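Local atomic coordinates of flavin-containing monooxygenase (Allium sativum, PDB entry 6WPU), a protein that probably uses bound FAD to oxygenate the sulfur of S-allyl-L-cysteine, as a flavin-dependent S-monooxygenase of garlic. Residues V149-E152 with K156-V159; N306-V311 with P326-S331. All coordinates share one frame; numbering follows the deposited sequence.

Followed from the N terminus, the chain makes contact 1 first: strand 144-151 turns through residues 152-156 and pairs with strand 157-163, closing a tight hairpin. Contact 2 comes later, where residues 306-311, which run into the small hairpin of strands 310-312 and 315-317, meet 326-331 after fourteen further residues; 326-331 then leads into strand 332-334. The two closures lie in series; neither encloses nor crosses the other. In space, the centres of contact 1 and contact 2 are about 12 Å apart. Trp157 NE1 and Ser331 OG, 2.8 Å apart in a probable hydrogen bond, join the antiparallel sheet to the loop before the edge strand of the parallel FAD-binding sheet.

Contact 1. Residues V149-E152 with K156-V159; sequences VDME and KWTV
Lys156 meets Glu152 through the backbone: its carbonyl O accepts the Glu152 N-H at 2.6 Å, with the donor tilted 23° from the carbonyl plane, next to the hairpin turn. Its ammonium forms a salt bridge with Asp174. Trp157, paired with Met151 at a non-hydrogen-bonded position, offers one indole face to that methionine, and its NE1 is hydrogen-bonded to Ser331. Met151 CB lies 3.9 Å from the centroid of the six-membered ring, almost on its normal, a CH-pi contact. With CG anti to the backbone N (chi1 168°) and the chain bent beyond it, SD comes obliquely to the five-membered ring, 4.3 Å from its centroid, as a Met-aromatic contact. Val149 CG1 approaches the same indole at CE3, 3.5 Å away and also obliquely. This antiparallel hairpin forms the first two strands of a three-stranded beta-meander, consistent with the crossover between strands 140-142 and 175-178 of a Rossmann-type FAD domain. At Thr158 the pairing is hydrogen-bonded: its N gives to Asp150 O at 2.8 Å, and its O takes Asp150 N at 3.0 Å, in the carbonyl plane. On the face carrying the Asp150 and Thr158 side chains, Thr158 OG1 donates to the anti lone pair of Glu152 OE1 at 2.7 Å, while the Asp150 carboxylate turns to Arg148. Val159 returns to the indole's side of the sheet, its CG2 4.4 Å from Val149 CG2, and packs on Ala26 of strand 24-28.

Contact 2. Residues N306-V311 with P326-S331; sequences NGIVTV and PLLAPS. With SO4 (sulfate ion), chain E.
No ring face or amide edge enters the meeting of Ile308 with Leu327 and Leu328, which joins the loop entering the hairpin of strands 310-312 and 315-317 to the loop before strand 332-334, the edge strand of the parallel sheet. A flat group close by is the indole of Trp157 from contact 1, whose CH2 corner lies 4.1 Å from Leu328 CD1. Ile308 and Leu328 reach toward each other tip to tip. Because Ile308 CG1 stands beside the backbone N (chi1 -70°), CG2 is turned away from that nitrogen and comes to 3.8 Å from Leu328 CD1, while Ile308 CD1 lies 3.9 Å from Leu328 CD2. Leu327 adds its CB, 4.1 Å from Ile308 CG2. Met151 CE touches Leu328 CD2 at 3.9 Å. Replacing Leu328 with an alanine would probably leave the end of Ile308 without its main mate and open a gap beside Met151 and Trp157. Just before Ile308, a sulfate, probably from the crystallisation liquor, accepts Asn306 N at O3 (2.9 Å) and, weakly, Gly307 N at O4. Between the loops, methyl and methylene groups do the touching, consistent with a small hydrophobic patch held by van der Waals contact and, in part, by shielding from water.

Contact 1. Residues V149-E152 with K156-V159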
ATOM      1  N   VAL A 149      -6.364  20.066  -7.415  1.00 40.36           N
ATOM      2  CA  VAL A 149      -5.597  19.862  -8.638  1.00 36.65           C
ATOM      3  C   VAL A 149      -6.557  20.034  -9.805  1.00 43.28           C
ATOM      4  O   VAL A 149      -7.513  19.259  -9.940  1.00 43.96           O
ATOM      5  CB  VAL A 149      -4.937  18.473  -8.675  1.00 35.80           C
ATOM      6  CG1 VAL A 149      -4.176  18.268  -9.972  1.00 35.81           C
ATOM      7  CG2 VAL A 149      -3.994  18.301  -7.496  1.00 31.56           C
ATOM      8  N   ASP A 150      -6.314  21.052 -10.638  1.00 39.97           N
ATOM      9  CA  ASP A 150      -7.223  21.420 -11.717  1.00 46.06           C
ATOM     10  C   ASP A 150      -6.472  21.547 -13.032  1.00 44.87           C
ATOM     11  O   ASP A 150      -5.355  22.074 -13.078  1.00 44.62           O
ATOM     12  CB  ASP A 150      -7.940  22.755 -11.454  1.00 51.92           C
ATOM     13  CG  ASP A 150      -8.824  22.714 -10.238  1.00 64.34           C
ATOM     14  OD1 ASP A 150      -8.453  23.341  -9.230  1.00 70.29           O
ATOM     15  OD2 ASP A 150      -9.886  22.056 -10.288  1.00 69.58           O
ATOM     16  N   MET A 151      -7.112  21.085 -14.099  1.00 40.08           N
ATOM     17  CA  MET A 151      -6.575  21.237 -15.442  1.00 51.12           C
ATOM     18  C   MET A 151      -6.929  22.619 -15.962  1.00 56.14           C
ATOM     19  O   MET A 151      -8.075  23.059 -15.847  1.00 60.09           O
ATOM     20  CB  MET A 151      -7.136  20.165 -16.372  1.00 58.68           C
ATOM     21  CG  MET A 151      -6.854  20.430 -17.841  1.00 71.95           C
ATOM     22  SD  MET A 151      -5.587  19.364 -18.549  1.00 76.75           S
ATOM     23  CE  MET A 151      -6.472  18.707 -19.964  1.00 78.53           C
ATOM     24  N   GLU A 152      -5.945  23.308 -16.518  1.00 60.36           N
ATOM     25  CA  GLU A 152      -6.158  24.624 -17.088  1.00 64.50           C
ATOM     26  C   GLU A 152      -6.363  24.503 -18.589  1.00 65.85           C
ATOM     27  O   GLU A 152      -5.905  23.547 -19.219  1.00 61.99           O
ATOM     28  CB  GLU A 152      -4.974  25.545 -16.785  1.00 70.34           C
ATOM     29  CG  GLU A 152      -4.697  25.729 -15.295  1.00 73.33           C
ATOM     30  CD  GLU A 152      -5.779  26.524 -14.575  1.00 82.28           C
ATOM     31  OE1 GLU A 152      -5.687  26.658 -13.336  1.00 86.78           O
ATOM     32  OE2 GLU A 152      -6.721  27.017 -15.235  1.00 86.62           O
ATOM     33  N   LYS A 156      -2.262  22.435 -19.093  1.00 46.64           N
ATOM     34  CA  LYS A 156      -1.435  22.518 -17.900  1.00 53.77           C
ATOM     35  C   LYS A 156      -2.284  22.284 -16.646  1.00 53.56           C
ATOM     36  O   LYS A 156      -3.519  22.288 -16.681  1.00 57.14           O
ATOM     37  CB  LYS A 156      -0.728  23.868 -17.840  1.00 56.33           C
ATOM     38  CG  LYS A 156       0.012  24.228 -19.134  1.00 62.49           C
ATOM     39  CD  LYS A 156       0.883  23.070 -19.611  1.00 62.29           C
ATOM     40  CE  LYS A 156       1.754  23.443 -20.821  1.00 61.53           C
ATOM     41  NZ  LYS A 156       2.630  22.288 -21.217  1.00 52.61           N
ATOM     42  N   TRP A 157      -1.608  22.072 -15.523  1.00 34.72           N
ATOM     43  CA  TRP A 157      -2.273  21.768 -14.269  1.00 37.14           C
ATOM     44  C   TRP A 157      -1.895  22.809 -13.232  1.00 40.20           C
ATOM     45  O   TRP A 157      -0.761  23.296 -13.218  1.00 43.06           O
ATOM     46  CB  TRP A 157      -1.894  20.369 -13.771  1.00 27.89           C
ATOM     47  CG  TRP A 157      -2.460  19.262 -14.626  1.00 37.96           C
ATOM     48  CD1 TRP A 157      -1.915  18.730 -15.765  1.00 40.60           C
ATOM     49  CD2 TRP A 157      -3.694  18.567 -14.410  1.00 38.13           C
ATOM     50  NE1 TRP A 157      -2.733  17.742 -16.267  1.00 39.34           N
ATOM     51  CE2 TRP A 157      -3.830  17.620 -15.454  1.00 42.03           C
ATOM     52  CE3 TRP A 157      -4.697  18.652 -13.435  1.00 40.98           C
ATOM     53  CZ2 TRP A 157      -4.935  16.767 -15.551  1.00 38.28           C
ATOM     54  CZ3 TRP A 157      -5.785  17.807 -13.527  1.00 38.55           C
ATOM     55  CH2 TRP A 157      -5.892  16.870 -14.579  1.00 40.00           C
ATOM     56  N   THR A 158      -2.846  23.147 -12.371  1.00 31.58           N
ATOM     57  CA  THR A 158      -2.595  23.979 -11.208  1.00 37.99           C
ATOM     58  C   THR A 158      -2.766  23.120  -9.967  1.00 40.37           C
ATOM     59  O   THR A 158      -3.806  22.476  -9.797  1.00 36.38           O
ATOM     60  CB  THR A 158      -3.534  25.182 -11.166  1.00 41.17           C
ATOM     61  OG1 THR A 158      -3.304  25.994 -12.327  1.00 42.62           O
ATOM     62  CG2 THR A 158      -3.265  26.008  -9.924  1.00 40.02           C
ATOM     63  N   VAL A 159      -1.734  23.087  -9.133  1.00 34.14           N
ATOM     64  CA  VAL A 159      -1.778  22.432  -7.837  1.00 38.62           C
ATOM     65  C   VAL A 159      -1.892  23.509  -6.770  1.00 41.77           C
ATOM     66  O   VAL A 159      -1.031  24.389  -6.668  1.00 38.65           O
ATOM     67  CB  VAL A 159      -0.534  21.564  -7.609  1.00 35.84           C
ATOM     68  CG1 VAL A 159      -0.612  20.881  -6.229  1.00 31.86           C
ATOM     69  CG2 VAL A 159      -0.411  20.532  -8.729  1.00 31.99           C
TER

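Contact 2. Residues N306-V311 with P326-S331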
ATOM      1  N   ASN A 306     -13.249  16.380 -13.730  1.00 55.08           N
ATOM      2  CA  ASN A 306     -14.565  16.474 -14.376  1.00 61.89           C
ATOM      3  C   ASN A 306     -15.139  15.096 -14.701  1.00 58.98           C
ATOM      4  O   ASN A 306     -15.800  14.902 -15.726  1.00 58.17           O
ATOM      5  CB  ASN A 306     -14.508  17.341 -15.634  1.00 73.80           C
ATOM      6  CG  ASN A 306     -14.787  18.787 -15.343  1.00 84.34           C
ATOM      7  OD1 ASN A 306     -13.881  19.548 -15.006  1.00 85.63           O
ATOM      8  ND2 ASN A 306     -16.052  19.180 -15.464  1.00 89.26           N
ATOM      9  N   GLY A 307     -14.878  14.127 -13.825  1.00 53.44           N
ATOM     10  CA  GLY A 307     -15.383  12.783 -13.993  1.00 52.72           C
ATOM     11  C   GLY A 307     -14.550  11.879 -14.875  1.00 51.58           C
ATOM     12  O   GLY A 307     -14.885  10.692 -15.000  1.00 52.09           O
ATOM     13  N   ILE A 308     -13.478  12.394 -15.489  1.00 45.25           N
ATOM     14  CA  ILE A 308     -12.624  11.560 -16.331  1.00 44.26           C
ATOM     15  C   ILE A 308     -12.002  10.434 -15.514  1.00 44.29           C
ATOM     16  O   ILE A 308     -11.867   9.301 -15.990  1.00 43.39           O
ATOM     17  CB  ILE A 308     -11.548  12.423 -17.020  1.00 44.44           C
ATOM     18  CG1 ILE A 308     -12.187  13.323 -18.074  1.00 46.98           C
ATOM     19  CG2 ILE A 308     -10.471  11.548 -17.667  1.00 36.85           C
ATOM     20  CD1 ILE A 308     -11.205  14.292 -18.689  1.00 50.81           C
ATOM     21  N   VAL A 309     -11.595  10.725 -14.283  1.00 41.42           N
ATOM     22  CA  VAL A 309     -11.102   9.706 -13.367  1.00 46.21           C
ATOM     23  C   VAL A 309     -12.124   9.557 -12.251  1.00 40.12           C
ATOM     24  O   VAL A 309     -12.448  10.537 -11.568  1.00 38.95           O
ATOM     25  CB  VAL A 309      -9.721  10.057 -12.796  1.00 45.00           C
ATOM     26  CG1 VAL A 309      -9.296   9.002 -11.769  1.00 42.79           C
ATOM     27  CG2 VAL A 309      -8.694  10.173 -13.912  1.00 44.96           C
ATOM     28  N   THR A 310     -12.636   8.340 -12.072  1.00 42.65           N
ATOM     29  CA  THR A 310     -13.506   8.018 -10.945  1.00 40.54           C
ATOM     30  C   THR A 310     -12.913   6.881 -10.123  1.00 43.22           C
ATOM     31  O   THR A 310     -12.012   6.159 -10.566  1.00 38.24           O
ATOM     32  CB  THR A 310     -14.920   7.608 -11.392  1.00 42.26           C
ATOM     33  OG1 THR A 310     -14.837   6.447 -12.224  1.00 42.88           O
ATOM     34  CG2 THR A 310     -15.627   8.733 -12.139  1.00 43.36           C
ATOM     35  N   VAL A 311     -13.441   6.740  -8.908  1.00 41.55           N
ATOM     36  CA  VAL A 311     -13.164   5.605  -8.031  1.00 41.30           C
ATOM     37  C   VAL A 311     -14.494   4.926  -7.772  1.00 43.01           C
ATOM     38  O   VAL A 311     -15.423   5.563  -7.262  1.00 45.80           O
ATOM     39  CB  VAL A 311     -12.504   6.042  -6.711  1.00 40.22           C
ATOM     40  CG1 VAL A 311     -12.360   4.855  -5.754  1.00 44.21           C
ATOM     41  CG2 VAL A 311     -11.157   6.672  -6.983  1.00 34.50           C
ATOM     42  N   PRO A 326      -6.434   7.684 -19.905  1.00 42.43           N
ATOM     43  CA  PRO A 326      -6.223   7.827 -21.357  1.00 40.46           C
ATOM     44  C   PRO A 326      -6.489   9.228 -21.878  1.00 44.73           C
ATOM     45  O   PRO A 326      -5.696   9.735 -22.677  1.00 45.63           O
ATOM     46  CB  PRO A 326      -7.195   6.802 -21.952  1.00 42.14           C
ATOM     47  CG  PRO A 326      -7.313   5.742 -20.879  1.00 42.85           C
ATOM     48  CD  PRO A 326      -7.281   6.517 -19.582  1.00 45.80           C
ATOM     49  N   LEU A 327      -7.560   9.881 -21.422  1.00 44.27           N
ATOM     50  CA  LEU A 327      -7.884  11.207 -21.937  1.00 46.99           C
ATOM     51  C   LEU A 327      -6.937  12.289 -21.433  1.00 46.14           C
ATOM     52  O   LEU A 327      -6.853  13.343 -22.058  1.00 41.93           O
ATOM     53  CB  LEU A 327      -9.321  11.574 -21.578  1.00 43.47           C
ATOM     54  CG  LEU A 327     -10.351  10.776 -22.370  1.00 52.90           C
ATOM     55  CD1 LEU A 327     -11.771  11.202 -22.022  1.00 52.50           C
ATOM     56  CD2 LEU A 327     -10.065  10.922 -23.861  1.00 53.61           C
ATOM     57  N   LEU A 328      -6.224  12.056 -20.334  1.00 42.75           N
ATOM     58  CA  LEU A 328      -5.374  13.066 -19.720  1.00 43.31           C
ATOM     59  C   LEU A 328      -3.900  12.681 -19.736  1.00 43.37           C
ATOM     60  O   LEU A 328      -3.098  13.328 -19.059  1.00 45.72           O
ATOM     61  CB  LEU A 328      -5.820  13.324 -18.278  1.00 43.42           C
ATOM     62  CG  LEU A 328      -7.258  13.792 -18.061  1.00 44.78           C
ATOM     63  CD1 LEU A 328      -7.601  13.755 -16.577  1.00 48.08           C
ATOM     64  CD2 LEU A 328      -7.421  15.189 -18.619  1.00 46.63           C
ATOM     65  N   ALA A 329      -3.528  11.645 -20.477  1.00 44.45           N
ATOM     66  CA  ALA A 329      -2.156  11.156 -20.490  1.00 43.37           C
ATOM     67  C   ALA A 329      -1.331  11.950 -21.493  1.00 43.72           C
ATOM     68  O   ALA A 329      -1.835  12.292 -22.566  1.00 46.51           O
ATOM     69  CB  ALA A 329      -2.112   9.675 -20.862  1.00 41.31           C
ATOM     70  N   PRO A 330      -0.050  12.233 -21.196  1.00 43.08           N
ATOM     71  CA  PRO A 330       0.668  11.825 -19.983  1.00 37.51           C
ATOM     72  C   PRO A 330       0.730  12.877 -18.870  1.00 38.22           C
ATOM     73  O   PRO A 330       1.478  12.688 -17.912  1.00 36.96           O
ATOM     74  CB  PRO A 330       2.071  11.566 -20.505  1.00 37.07           C
ATOM     75  CG  PRO A 330       2.245  12.670 -21.575  1.00 33.35           C
ATOM     76  CD  PRO A 330       0.866  12.820 -22.205  1.00 39.37           C
ATOM     77  N   SER A 331      -0.028  13.970 -18.994  1.00 36.76           N
ATOM     78  CA  SER A 331       0.087  15.052 -18.022  1.00 31.54           C
ATOM     79  C   SER A 331      -0.479  14.668 -16.649  1.00 33.62           C
ATOM     80  O   SER A 331      -0.189  15.336 -15.650  1.00 34.95           O
ATOM     81  CB  SER A 331      -0.591  16.318 -18.577  1.00 36.42           C
ATOM     82  OG  SER A 331      -2.004  16.222 -18.553  1.00 38.78           O
TER
HETATM   83  S   SO4 E 504     -14.408  15.891 -10.281  0.85 85.97           S
HETATM   84  O1  SO4 E 504     -15.793  15.422 -10.355  0.85 83.36           O
HETATM   85  O2  SO4 E 504     -14.082  16.142  -8.873  0.85 84.37           O
HETATM   86  O3  SO4 E 504     -14.248  17.130 -11.061  0.85 82.32           O
HETATM   87  O4  SO4 E 504     -13.522  14.856 -10.823  0.85 80.04           O